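Side-chain contact in putative sugar binding protein (PDB 3KNZ), which probably binds phosphosugar-type carbohydrate derivatives through its SIS domain, although its exact activity is not established: residues A131-A134 and P135-I138. Numbering follows the deposited sequence.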
loop_
_atom_site.group_PDB
_atom_site.type_symbol
_atom_site.label_atom_id
_atom_site.label_comp_id
_atom_site.label_asym_id
_atom_site.label_seq_id
_atom_site.Cartn_x
_atom_site.Cartn_y
_atom_site.Cartn_z
ATOM N N ALA A 131 -17.952 10.620 -4.973
ATOM C CA ALA A 131 -17.295 11.920 -4.980
ATOM C C ALA A 131 -17.891 12.791 -3.881
ATOM O O ALA A 131 -18.936 12.466 -3.319
ATOM C CB ALA A 131 -17.464 12.591 -6.339
ATOM N N GLY A 132 -17.229 13.896 -3.572
ATOM C CA GLY A 132 -17.731 14.814 -2.559
ATOM C C GLY A 132 -18.582 15.916 -3.170
ATOM O O GLY A 132 -19.165 16.724 -2.452
ATOM N N VAL A 133 -18.642 15.961 -4.499
ATOM C CA VAL A 133 -19.422 16.974 -5.200
ATOM C C VAL A 133 -20.302 16.313 -6.249
ATOM O O VAL A 133 -20.111 15.149 -6.596
ATOM C CB VAL A 133 -18.514 18.026 -5.889
ATOM C CG1 VAL A 133 -17.636 18.731 -4.866
ATOM C CG2 VAL A 133 -17.656 17.381 -6.967
ATOM N N ALA A 134 -21.277 17.060 -6.741
ATOM C CA ALA A 134 -22.160 16.556 -7.772
ATOM C C ALA A 134 -22.580 17.714 -8.668
ATOM O O ALA A 134 -23.039 18.740 -8.178
ATOM C CB ALA A 134 -23.373 15.880 -7.155
ATOM N N PRO A 135 -22.389 17.574 -9.986
ATOM C CA PRO A 135 -21.774 16.411 -10.620
ATOM C C PRO A 135 -20.254 16.358 -10.417
ATOM O O PRO A 135 -19.613 17.385 -10.185
ATOM C CB PRO A 135 -22.134 16.573 -12.103
ATOM C CG PRO A 135 -22.514 17.981 -12.275
ATOM C CD PRO A 135 -23.010 18.484 -10.959
ATOM N N ALA A 136 -19.703 15.153 -10.485
ATOM C CA ALA A 136 -18.274 14.934 -10.322
ATOM C C ALA A 136 -17.738 14.276 -11.590
ATOM O O ALA A 136 -18.460 13.538 -12.256
ATOM C CB ALA A 136 -18.015 14.054 -9.110
ATOM N N THR A 137 -16.476 14.539 -11.919
ATOM C CA THR A 137 -15.865 13.978 -13.127
ATOM C C THR A 137 -15.939 12.447 -13.196
ATOM O O THR A 137 -16.123 11.881 -14.273
ATOM C CB THR A 137 -14.395 14.428 -13.272
ATOM O OG1 THR A 137 -14.333 15.860 -13.338
ATOM C CG2 THR A 137 -13.777 13.848 -14.528
ATOM N N ILE A 138 -15.813 11.772 -12.058
ATOM C CA ILE A 138 -15.864 10.308 -12.044
ATOM C C ILE A 138 -17.284 9.743 -12.255
ATOM O O ILE A 138 -17.444 8.554 -12.536
ATOM C CB ILE A 138 -15.210 9.717 -10.759
ATOM C CG1 ILE A 138 -15.883 10.262 -9.497
ATOM C CG2 ILE A 138 -13.722 10.029 -10.730
ATOM C CD1 ILE A 138 -15.351 9.669 -8.199
#
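The methyl of A136 fits into the hollow of a turn of the chain, where V133 covers it from one flank. V133 CG2 stands 4.0 Å from A136 CB, and the carbonyl V133 O lies 3.5 Å from the same methyl, so a methyl and a backbone oxygen together form this wall. With chi1 at -59°, V133 holds CG2 between its backbone N and carbonyl carbon, which also brings CG2 to 3.8 Å from P135 O. The floor is A131: its CB points toward A136, but the modelled separation of the two methyls is too short to be reliable, and only their facing is taken as evidence. A second bump arrives from I138, whose chi1 of 57° sets CG1 between backbone N and carbonyl carbon and whose extended chi2 (177°) carries CD1 to 4.1 Å from A131 CB. The bend itself comes from a cis peptide before P135, for which the 2.9 Å between A134 CA and P135 CA is the signature; A134 and P135 turn their side chains outward. This loop leaves strand 126-131 of the first of the chain's two parallel sheets, within the SIS domain. I138 also packs on M117 of helix 111-122, while D139 OD2 accepts a hydrogen bond from A136 N. Because no hydrogen bond joins 131-134 to 135-138, their mutual fit rests on non-directional contacts between methyl groups and on the cis-proline bend.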